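Side-chain contacts in N-acetylmuramoyl-L-alanine amidase amiD (Escherichia coli, PDB 3D2Y), which hydrolyses, with the help of a zinc ion, the link between N-acetylmuramoyl groups and L-amino acids in certain cell-wall glycopeptides: residues 39-44 and 71-76; 186-191 and 251-256; 202-207 and 212-217; 233-238 and 242-247. All coordinates share one frame; numbering follows the deposited sequence.

Contact 1 (39-44 and 71-76); sequences DDFDSS and RIWQLV
Phe41, in the first turn of helix 41-48, drives the end of its ring into the face of Trp73 on the edge strand 73-74. Its CB already heads for the strand, and with CG anti to the backbone N (chi1 -175°) the ring is carried straight out from the helix. The inner atoms only span the distance, for Phe41 CA and Trp73 CA stay 10.5 Å apart. The first touch along the ring comes at Phe41 CE1, which lies 4.0 Å from Trp73 CE3. Phe41 CZ, at the far end, does most of the work: it sits 3.6 Å from Trp73 CD2, above the indole and over the middle of its face. The planes are inclined at 64°, which makes this an edge-to-face stack, so the slightly positive C-H rim of Phe41 meets the pi cloud of Trp73. A broad indole offers such an edge a wide target, and a phenylalanine is long enough to reach it. The turn that carries Phe41 is itself fixed by Asp40, the N-cap, whose OD1 accepts from Ser43 N at 2.9 Å. Leu58 of strand 57-59 also packs on Phe41, and Ser44 touches the bound peptide. The arrangement is a helix-on-sheet contact at the margin of the AmpD-like amidase fold, with the Phe41 side chain about 9 Å from that of the proton acceptor Glu104.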
# COMPACT_ATOMS: atom_id res chain seq x y z
N ASP A 39 -13.16 9.28 8.25
CA ASP A 39 -14.00 10.49 8.32
C ASP A 39 -14.87 10.56 7.06
O ASP A 39 -14.61 9.84 6.07
CB ASP A 39 -13.10 11.75 8.45
CG ASP A 39 -13.78 12.91 9.20
OD1 ASP A 39 -14.98 12.82 9.55
OD2 ASP A 39 -13.08 13.94 9.42
N ASP A 40 -15.90 11.40 7.10
CA ASP A 40 -16.91 11.51 6.04
C ASP A 40 -16.35 12.26 4.85
O ASP A 40 -15.30 12.87 4.96
CB ASP A 40 -18.15 12.24 6.57
CG ASP A 40 -17.85 13.66 6.98
OD1 ASP A 40 -17.79 14.52 6.09
OD2 ASP A 40 -17.67 13.92 8.18
N PHE A 41 -17.06 12.26 3.73
CA PHE A 41 -16.45 12.83 2.53
C PHE A 41 -16.06 14.30 2.65
O PHE A 41 -14.90 14.69 2.36
CB PHE A 41 -17.38 12.66 1.31
CG PHE A 41 -16.73 13.11 0.04
CD1 PHE A 41 -15.77 12.32 -0.58
CD2 PHE A 41 -17.03 14.34 -0.51
CE1 PHE A 41 -15.16 12.73 -1.77
CE2 PHE A 41 -16.40 14.76 -1.68
CZ PHE A 41 -15.46 13.94 -2.29
N ASP A 42 -17.03 15.14 3.02
CA ASP A 42 -16.78 16.59 3.05
C ASP A 42 -15.65 16.90 4.02
O ASP A 42 -14.75 17.65 3.68
CB ASP A 42 -18.08 17.37 3.38
CG ASP A 42 -19.16 17.18 2.32
OD1 ASP A 42 -18.82 16.90 1.14
OD2 ASP A 42 -20.36 17.29 2.65
N SER A 43 -15.67 16.27 5.20
CA SER A 43 -14.62 16.46 6.20
C SER A 43 -13.23 16.01 5.69
O SER A 43 -12.23 16.67 5.91
CB SER A 43 -14.99 15.77 7.50
OG SER A 43 -16.28 16.19 7.94
N SER A 44 -13.19 14.88 4.99
CA SER A 44 -11.89 14.35 4.47
C SER A 44 -11.40 15.32 3.38
O SER A 44 -10.20 15.63 3.29
CB SER A 44 -12.04 12.93 3.90
OG SER A 44 -12.49 12.03 4.90
N ARG A 71 -17.37 8.88 -10.09
CA ARG A 71 -16.53 10.07 -10.03
C ARG A 71 -15.61 9.97 -8.81
O ARG A 71 -16.05 9.70 -7.70
CB ARG A 71 -17.37 11.36 -10.00
CG ARG A 71 -16.60 12.66 -9.76
CD ARG A 71 -17.48 13.89 -9.85
NE ARG A 71 -17.90 14.19 -11.23
CZ ARG A 71 -18.64 15.24 -11.59
NH1 ARG A 71 -19.10 16.11 -10.69
NH2 ARG A 71 -18.96 15.41 -12.87
N ILE A 72 -14.33 10.18 -9.07
CA ILE A 72 -13.29 10.18 -8.04
C ILE A 72 -12.61 11.57 -8.03
O ILE A 72 -12.47 12.18 -9.09
CB ILE A 72 -12.22 9.08 -8.39
CG1 ILE A 72 -12.84 7.67 -8.34
CG2 ILE A 72 -11.00 9.15 -7.46
CD1 ILE A 72 -11.93 6.58 -8.98
N TRP A 73 -12.20 12.05 -6.86
CA TRP A 73 -11.62 13.39 -6.72
C TRP A 73 -10.11 13.30 -6.82
O TRP A 73 -9.52 12.44 -6.18
CB TRP A 73 -12.07 14.05 -5.41
CG TRP A 73 -13.36 14.84 -5.56
CD1 TRP A 73 -13.47 16.19 -5.59
CD2 TRP A 73 -14.68 14.32 -5.74
NE1 TRP A 73 -14.78 16.56 -5.74
CE2 TRP A 73 -15.55 15.43 -5.83
CE3 TRP A 73 -15.22 13.02 -5.79
CZ2 TRP A 73 -16.93 15.29 -6.02
CZ3 TRP A 73 -16.60 12.88 -5.98
CH2 TRP A 73 -17.45 14.02 -6.09
N GLN A 74 -9.51 14.11 -7.70
CA GLN A 74 -8.03 14.21 -7.76
C GLN A 74 -7.62 15.54 -7.19
O GLN A 74 -8.12 16.60 -7.61
CB GLN A 74 -7.45 13.92 -9.17
CG GLN A 74 -5.89 14.12 -9.23
CD GLN A 74 -5.24 13.82 -10.55
OE1 GLN A 74 -4.00 13.65 -10.61
NE2 GLN A 74 -6.01 13.77 -11.60
N LEU A 75 -6.75 15.50 -6.19
CA LEU A 75 -6.42 16.66 -5.40
C LEU A 75 -5.03 17.19 -5.71
O LEU A 75 -4.74 18.34 -5.41
CB LEU A 75 -6.52 16.32 -3.90
CG LEU A 75 -7.84 15.76 -3.39
CD1 LEU A 75 -7.72 15.43 -1.93
CD2 LEU A 75 -9.01 16.77 -3.59
N VAL A 76 -4.17 16.34 -6.27
CA VAL A 76 -2.75 16.65 -6.45
C VAL A 76 -2.30 16.01 -7.75
O VAL A 76 -2.58 14.83 -7.95
CB VAL A 76 -1.84 16.15 -5.27
CG1 VAL A 76 -0.29 16.38 -5.61
CG2 VAL A 76 -2.21 16.79 -3.93

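Contact 2 (186-191 and 251-256); sequences NFYLAG and AEALLE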
# COMPACT_ATOMS: atom_id res chain seq x y z
N ASN A 186 1.13 -23.55 1.04
CA ASN A 186 1.06 -24.95 1.52
C ASN A 186 2.41 -25.68 1.51
O ASN A 186 2.72 -26.44 2.43
CB ASN A 186 -0.00 -25.72 0.73
CG ASN A 186 -1.41 -25.50 1.28
OD1 ASN A 186 -2.35 -25.21 0.52
ND2 ASN A 186 -1.57 -25.65 2.59
N PHE A 187 3.24 -25.40 0.50
CA PHE A 187 4.56 -26.01 0.44
C PHE A 187 5.42 -25.57 1.62
O PHE A 187 6.05 -26.40 2.27
CB PHE A 187 5.25 -25.75 -0.91
CG PHE A 187 6.72 -26.09 -0.91
CD1 PHE A 187 7.15 -27.42 -0.97
CD2 PHE A 187 7.67 -25.08 -0.85
CE1 PHE A 187 8.52 -27.72 -0.97
CE2 PHE A 187 9.02 -25.38 -0.84
CZ PHE A 187 9.45 -26.69 -0.90
N TYR A 188 5.42 -24.27 1.89
CA TYR A 188 6.19 -23.68 2.98
C TYR A 188 5.60 -23.94 4.37
O TYR A 188 6.33 -23.89 5.36
CB TYR A 188 6.33 -22.17 2.76
CG TYR A 188 7.38 -21.87 1.72
CD1 TYR A 188 8.72 -22.18 1.96
CD2 TYR A 188 7.04 -21.32 0.48
CE1 TYR A 188 9.69 -21.93 1.04
CE2 TYR A 188 8.01 -21.07 -0.46
CZ TYR A 188 9.34 -21.39 -0.18
OH TYR A 188 10.35 -21.17 -1.08
N LEU A 189 4.31 -24.23 4.44
CA LEU A 189 3.69 -24.65 5.70
C LEU A 189 4.37 -25.91 6.24
O LEU A 189 4.55 -26.05 7.46
CB LEU A 189 2.19 -24.86 5.56
CG LEU A 189 1.32 -23.77 6.20
CD1 LEU A 189 -0.14 -23.92 5.80
CD2 LEU A 189 1.46 -23.76 7.72
N ALA A 190 4.79 -26.79 5.32
CA ALA A 190 5.67 -27.93 5.60
C ALA A 190 5.19 -28.78 6.76
O ALA A 190 5.97 -29.17 7.65
CB ALA A 190 7.11 -27.47 5.84
N GLY A 191 3.88 -29.04 6.75
CA GLY A 191 3.27 -29.97 7.66
C GLY A 191 2.77 -29.39 8.97
O GLY A 191 2.20 -30.09 9.79
N ALA A 251 4.89 -15.22 3.96
CA ALA A 251 6.08 -14.39 3.78
C ALA A 251 7.07 -15.09 2.87
O ALA A 251 7.61 -14.46 1.96
CB ALA A 251 6.74 -14.09 5.14
N GLU A 252 7.29 -16.39 3.11
CA GLU A 252 8.20 -17.20 2.30
C GLU A 252 7.76 -17.32 0.85
O GLU A 252 8.60 -17.23 -0.07
CB GLU A 252 8.40 -18.59 2.92
CG GLU A 252 9.28 -18.56 4.19
CD GLU A 252 9.44 -19.92 4.89
OE1 GLU A 252 8.42 -20.58 5.17
OE2 GLU A 252 10.61 -20.33 5.13
N ALA A 253 6.45 -17.53 0.65
CA ALA A 253 5.86 -17.59 -0.70
C ALA A 253 5.85 -16.22 -1.42
O ALA A 253 6.15 -16.16 -2.63
CB ALA A 253 4.48 -18.18 -0.66
N LEU A 254 5.51 -15.14 -0.72
CA LEU A 254 5.75 -13.78 -1.26
C LEU A 254 7.19 -13.48 -1.70
O LEU A 254 7.41 -12.97 -2.82
CB LEU A 254 5.30 -12.71 -0.26
CG LEU A 254 3.78 -12.61 -0.11
CD1 LEU A 254 3.50 -11.87 1.18
CD2 LEU A 254 3.11 -11.96 -1.34
N LEU A 255 8.16 -13.83 -0.87
CA LEU A 255 9.55 -13.62 -1.21
C LEU A 255 10.01 -14.45 -2.43
O LEU A 255 10.72 -13.96 -3.31
CB LEU A 255 10.45 -13.87 0.01
CG LEU A 255 10.45 -12.72 1.03
CD1 LEU A 255 11.01 -13.22 2.39
CD2 LEU A 255 11.20 -11.47 0.50
N GLU A 256 9.58 -15.69 -2.49
CA GLU A 256 9.83 -16.52 -3.64
C GLU A 256 9.28 -15.94 -4.97
O GLU A 256 9.96 -15.92 -6.00
CB GLU A 256 9.24 -17.91 -3.35
CG GLU A 256 9.33 -18.85 -4.51
CD GLU A 256 8.80 -20.19 -4.16
OE1 GLU A 256 9.59 -21.03 -3.77
OE2 GLU A 256 7.56 -20.40 -4.24
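Tyr188 and Glu252 bring helices 182-189 and 245-258 nearest to each other, with their CA atoms 6.8 Å apart. Tyr188, near the end of its helix, carries nearly the whole contact. Its CG is anti to the carbonyl carbon (chi1 -77°), which lays the ring along the surface of the other helix. Glu252 CB stands over one face, 3.7 Å from the ring centroid and only 15° off the normal, a CH-pi contact made by the aliphatic root of an acidic side chain. The extended Glu252 chain runs on past the ring, its OE1 ending 3.6 Å from Tyr188 CB. On the opposite face lies Phe187 CD2, so the ring is sandwiched between its own neighbour in sequence and the partner helix. The pairing ties the short helix 182-189 to the last helix of the chain, whose inner side, through Ala251 and Leu254, packs against helices 200-210 and 220-234. Small Ala253 suits its place because it lets the ring settle close, with Tyr188 CD2 4.2 Å from Ala253 CB. Beyond it Tyr188 OH donates to Glu256 OE1 at 2.8 Å, approaching from well above the carboxylate plane. Replacing Tyr188 by alanine is likely to leave Glu256 OE1 without this donor and to open a gap between Glu252 CB and the Phe187 ring. One helical turn separates the two glutamates, matching the length of a tyrosine that rests on the first and bonds to the second. The other oxygen of Glu256, OE2, forms a salt bridge with Arg184, which also makes a cation-pi contact with Phe187.

Contact 3 (202-207 and 212-217); sequences SLLELL and YDVKPD
Tyr212, with CG anti to its carbonyl carbon (chi1 -71°), brings the edge of its ring to Leu207, while Val214 places CG2 beside its own backbone N and thereby close to the carbonyl O of Leu204. The central bond is made by backbone: Tyr212 N donates to Leu207 O at 2.9 Å, reaching from residue i+5 back to i just where the chain leaves helix 200-210. That same oxygen lies in the plane of the phenol ring, 3.5 Å from Tyr212 CD2. One turn back along the helix, Leu204 O lies 3.8 Å from Val214 CG2, and Val214 CG1 packs on Leu204 CB at 4.2 Å. A branched, purely apolar residue fits here, where the loop turns back along the helix. Asp213 points its CB away from the helix and takes a salt bridge from Lys215, NZ to OD1 at 3.1 Å. The phenol OH of Tyr212 bonds to Asp153, and Trp90 meets the ring edge to face. Chemically, then, side-chain carbons pack round two helix carbonyls, with looser apolar contacts beside them, and a single backbone bond gives the Leu207 carbonyl a donor near the helix end, while the polar end of the tyrosine extends toward the part of the fold that includes the zinc ligand His151.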
# COMPACT_ATOMS: atom_id res chain seq x y z
N SER A 202 13.05 -14.91 13.26
CA SER A 202 13.14 -15.50 11.93
C SER A 202 12.05 -14.91 11.05
O SER A 202 12.30 -14.57 9.92
CB SER A 202 12.96 -17.03 12.02
OG SER A 202 14.07 -17.64 12.65
N LEU A 203 10.84 -14.81 11.58
CA LEU A 203 9.76 -14.17 10.84
C LEU A 203 10.07 -12.70 10.51
O LEU A 203 9.86 -12.24 9.37
CB LEU A 203 8.40 -14.35 11.55
CG LEU A 203 7.19 -13.69 10.86
CD1 LEU A 203 6.93 -14.18 9.39
CD2 LEU A 203 5.91 -13.75 11.70
N LEU A 204 10.57 -11.95 11.48
CA LEU A 204 10.91 -10.54 11.24
C LEU A 204 11.99 -10.31 10.17
O LEU A 204 11.93 -9.33 9.41
CB LEU A 204 11.29 -9.85 12.53
CG LEU A 204 10.15 -9.73 13.54
CD1 LEU A 204 10.79 -9.49 14.87
CD2 LEU A 204 9.24 -8.60 13.19
N GLU A 205 12.96 -11.20 10.09
CA GLU A 205 13.92 -11.13 9.01
C GLU A 205 13.22 -11.17 7.66
O GLU A 205 13.49 -10.33 6.80
CB GLU A 205 14.99 -12.22 9.12
CG GLU A 205 15.90 -12.24 7.89
CD GLU A 205 16.88 -13.41 7.87
OE1 GLU A 205 17.24 -13.93 8.95
OE2 GLU A 205 17.30 -13.79 6.76
N LEU A 206 12.33 -12.14 7.47
CA LEU A 206 11.59 -12.31 6.23
C LEU A 206 10.76 -11.04 5.92
O LEU A 206 10.72 -10.56 4.79
CB LEU A 206 10.63 -13.52 6.32
CG LEU A 206 11.32 -14.90 6.47
CD1 LEU A 206 10.24 -15.95 6.57
CD2 LEU A 206 12.29 -15.27 5.33
N LEU A 207 10.08 -10.51 6.93
CA LEU A 207 9.28 -9.30 6.72
C LEU A 207 10.13 -8.11 6.35
O LEU A 207 9.77 -7.34 5.43
CB LEU A 207 8.40 -9.01 7.96
CG LEU A 207 7.47 -10.16 8.31
CD1 LEU A 207 6.52 -9.69 9.43
CD2 LEU A 207 6.70 -10.69 7.09
N TYR A 212 9.23 -4.55 5.05
CA TYR A 212 8.77 -3.90 6.28
C TYR A 212 9.92 -3.26 7.06
O TYR A 212 10.99 -3.79 7.11
CB TYR A 212 7.94 -4.88 7.19
CG TYR A 212 6.57 -5.21 6.62
CD1 TYR A 212 5.39 -4.58 7.09
CD2 TYR A 212 6.47 -6.12 5.57
CE1 TYR A 212 4.14 -4.90 6.49
CE2 TYR A 212 5.30 -6.44 4.99
CZ TYR A 212 4.11 -5.86 5.45
OH TYR A 212 2.94 -6.19 4.79
N ASP A 213 9.63 -2.17 7.76
CA ASP A 213 10.63 -1.45 8.55
C ASP A 213 10.86 -2.28 9.81
O ASP A 213 9.96 -2.40 10.64
CB ASP A 213 10.01 -0.10 8.94
CG ASP A 213 11.02 0.92 9.50
OD1 ASP A 213 12.24 0.72 9.39
OD2 ASP A 213 10.55 1.96 10.03
N VAL A 214 12.03 -2.90 9.96
CA VAL A 214 12.34 -3.66 11.16
C VAL A 214 13.68 -3.16 11.65
O VAL A 214 14.64 -3.19 10.91
CB VAL A 214 12.42 -5.19 10.85
CG1 VAL A 214 12.96 -5.98 12.05
CG2 VAL A 214 11.07 -5.75 10.47
N LYS A 215 13.73 -2.63 12.88
CA LYS A 215 14.99 -2.10 13.42
C LYS A 215 15.58 -3.11 14.40
O LYS A 215 14.83 -3.90 14.97
CB LYS A 215 14.76 -0.74 14.07
CG LYS A 215 14.05 0.24 13.15
CD LYS A 215 13.72 1.56 13.82
CE LYS A 215 12.87 2.44 12.90
NZ LYS A 215 13.48 2.64 11.53
N PRO A 216 16.93 -3.11 14.56
CA PRO A 216 17.62 -4.17 15.33
C PRO A 216 17.14 -4.34 16.77
O PRO A 216 17.09 -5.47 17.29
CB PRO A 216 19.10 -3.77 15.25
CG PRO A 216 19.10 -2.32 14.90
CD PRO A 216 17.90 -2.14 14.01
N ASP A 217 16.78 -3.27 17.45
CA ASP A 217 16.29 -3.50 18.80
C ASP A 217 14.88 -2.96 18.93
O ASP A 217 14.65 -1.74 18.90
CB ASP A 217 17.24 -2.94 19.88
CG ASP A 217 18.31 -3.96 20.31
OD1 ASP A 217 18.03 -5.18 20.29
OD2 ASP A 217 19.43 -3.52 20.67

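Contact 4 (233-238 and 242-247); sequences HFRPTL and EADAET
Arg235 puts a buried guanidinium between two acids, Asp244 and Glu246, and the edge of that flat group is lined with acceptors. Bends at chi2 (-78°) and chi3 (-59°) turn the chain so that NE and NH1 both grip the carbonyl O of Leu238, the end of the type I turn that Arg235 begins. Arg235 NE lies 2.9 Å from Leu238 O, in the carbonyl plane and on a lone pair. At the far end two nitrogens share Asp244 OD2: Arg235 NH2 takes its syn lone pair at 3.0 Å, while Arg235 NH1 is longer at 3.2 Å. Arg235 NH2 also donates to Glu246 OE2 at 2.9 Å, from above that carboxylate's plane. Water 1, bonded to Glu242 O, adds a weak link to NH1. Thr247 OG1 covers one face of the guanidinium without bonding to it; Gln231 NE2 bonds to both Thr247 OG1 and Glu242 O. Asp244 OD1 is satisfied separately, by Thr247 N at 3.0 Å and Thr247 OG1 at 2.6 Å, which arrive from opposite faces of the carboxylate; OD2 has a further donor in His195. Water 2 donates to Glu246 OE1 at 2.6 Å and bonds to Thr237 OG1. A leucine in place of Arg235 would probably leave Glu246 OE2 and buried Asp244 without their shared cationic partner, and Leu238 O without its two donors. The aspartate suits its double task, short enough to cap and charged enough to hold an arginine. This is an N-cap joined to a salt-bridge network, closing the tight connection between helices 220-234 and 245-258.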
# COMPACT_ATOMS: atom_id res chain seq x y z
N HIS A 233 -2.73 -7.26 5.96
CA HIS A 233 -2.67 -7.27 4.49
C HIS A 233 -2.83 -8.71 3.93
O HIS A 233 -3.61 -8.95 3.00
CB HIS A 233 -1.35 -6.59 4.07
CG HIS A 233 -1.21 -6.32 2.59
ND1 HIS A 233 -0.44 -5.28 2.10
CD2 HIS A 233 -1.70 -6.97 1.51
CE1 HIS A 233 -0.47 -5.31 0.77
NE2 HIS A 233 -1.21 -6.34 0.40
N PHE A 234 -2.09 -9.67 4.50
CA PHE A 234 -1.86 -10.95 3.86
C PHE A 234 -2.42 -12.15 4.61
O PHE A 234 -2.45 -13.25 4.05
CB PHE A 234 -0.37 -11.17 3.56
CG PHE A 234 0.22 -10.22 2.57
CD1 PHE A 234 -0.01 -10.41 1.20
CD2 PHE A 234 1.03 -9.16 2.99
CE1 PHE A 234 0.53 -9.57 0.26
CE2 PHE A 234 1.57 -8.28 2.03
CZ PHE A 234 1.33 -8.51 0.66
N ARG A 235 -2.90 -11.96 5.85
CA ARG A 235 -3.50 -13.06 6.63
C ARG A 235 -4.51 -12.47 7.61
O ARG A 235 -4.34 -12.52 8.83
CB ARG A 235 -2.43 -13.89 7.36
CG ARG A 235 -2.81 -15.37 7.61
CD ARG A 235 -3.78 -15.58 8.78
NE ARG A 235 -3.21 -15.07 10.03
CZ ARG A 235 -2.46 -15.79 10.87
NH1 ARG A 235 -1.98 -15.22 11.96
NH2 ARG A 235 -2.21 -17.07 10.63
N PRO A 236 -5.55 -11.83 7.07
CA PRO A 236 -6.46 -11.03 7.88
C PRO A 236 -7.40 -11.79 8.79
O PRO A 236 -8.07 -11.17 9.60
CB PRO A 236 -7.24 -10.24 6.84
CG PRO A 236 -7.14 -11.01 5.60
CD PRO A 236 -5.85 -11.73 5.63
N THR A 237 -7.46 -13.11 8.67
CA THR A 237 -8.22 -13.91 9.64
C THR A 237 -7.70 -13.82 11.08
O THR A 237 -8.48 -13.96 12.03
CB THR A 237 -8.32 -15.39 9.21
OG1 THR A 237 -7.00 -15.98 9.12
CG2 THR A 237 -9.05 -15.48 7.86
N LEU A 238 -6.39 -13.60 11.24
CA LEU A 238 -5.83 -13.35 12.56
C LEU A 238 -4.61 -12.46 12.44
O LEU A 238 -3.64 -12.85 11.80
CB LEU A 238 -5.47 -14.64 13.30
CG LEU A 238 -4.89 -14.48 14.73
CD1 LEU A 238 -5.94 -13.95 15.70
CD2 LEU A 238 -4.34 -15.79 15.23
N GLU A 242 1.37 -12.18 16.45
CA GLU A 242 2.14 -13.37 16.88
C GLU A 242 2.63 -14.22 15.69
O GLU A 242 1.87 -14.56 14.77
CB GLU A 242 1.29 -14.24 17.82
CG GLU A 242 0.87 -13.52 19.10
CD GLU A 242 2.03 -13.19 20.04
OE1 GLU A 242 1.84 -12.33 20.93
OE2 GLU A 242 3.13 -13.78 19.92
N ALA A 243 3.90 -14.57 15.73
CA ALA A 243 4.50 -15.31 14.65
C ALA A 243 4.00 -16.74 14.64
O ALA A 243 4.16 -17.46 15.64
CB ALA A 243 6.01 -15.28 14.80
N ASP A 244 3.38 -17.14 13.53
CA ASP A 244 2.97 -18.55 13.39
C ASP A 244 3.38 -19.10 12.03
O ASP A 244 3.97 -18.38 11.21
CB ASP A 244 1.46 -18.75 13.68
CG ASP A 244 0.53 -17.97 12.74
OD1 ASP A 244 0.95 -17.46 11.68
OD2 ASP A 244 -0.69 -17.89 13.07
N ALA A 245 3.08 -20.36 11.79
CA ALA A 245 3.57 -21.08 10.62
C ALA A 245 2.92 -20.57 9.34
O ALA A 245 3.59 -20.47 8.31
CB ALA A 245 3.34 -22.58 10.77
N GLU A 246 1.64 -20.23 9.42
CA GLU A 246 0.91 -19.70 8.25
C GLU A 246 1.47 -18.34 7.80
O GLU A 246 1.74 -18.12 6.59
CB GLU A 246 -0.59 -19.59 8.54
CG GLU A 246 -1.37 -19.01 7.36
CD GLU A 246 -2.87 -18.99 7.59
OE1 GLU A 246 -3.62 -18.99 6.60
OE2 GLU A 246 -3.30 -18.98 8.76
N THR A 247 1.65 -17.44 8.78
CA THR A 247 2.26 -16.14 8.54
C THR A 247 3.66 -16.25 7.89
O THR A 247 3.93 -15.58 6.87
CB THR A 247 2.34 -15.28 9.84
OG1 THR A 247 1.05 -15.15 10.41
CG2 THR A 247 2.83 -13.90 9.54
O HOH W 1 -0.89 -15.08 14.90
O HOH W 2 -5.91 -17.82 7.01

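How the contacts relate
From the N terminus, contact 1 comes first: it closes a loop of 26 residues within the amidase fold, joining helix 41-48 to the sheet margin, and it stands apart, at least about 19 Å (nearest atoms) from the others and across the centre of the chain. Contact 2 then opens at helix 182-189 and closes only on helix 245-258. Inside that long loop lie, in series, contact 3, where helix 200-210 meets the segment after it, and contact 4, between helices 220-234 and 245-258. The three touch: Leu206 and Leu207 pack on helix 245-258, Leu189 on Ala245, and Leu203 on Ala243 and Thr247, making one helical C-terminal assembly.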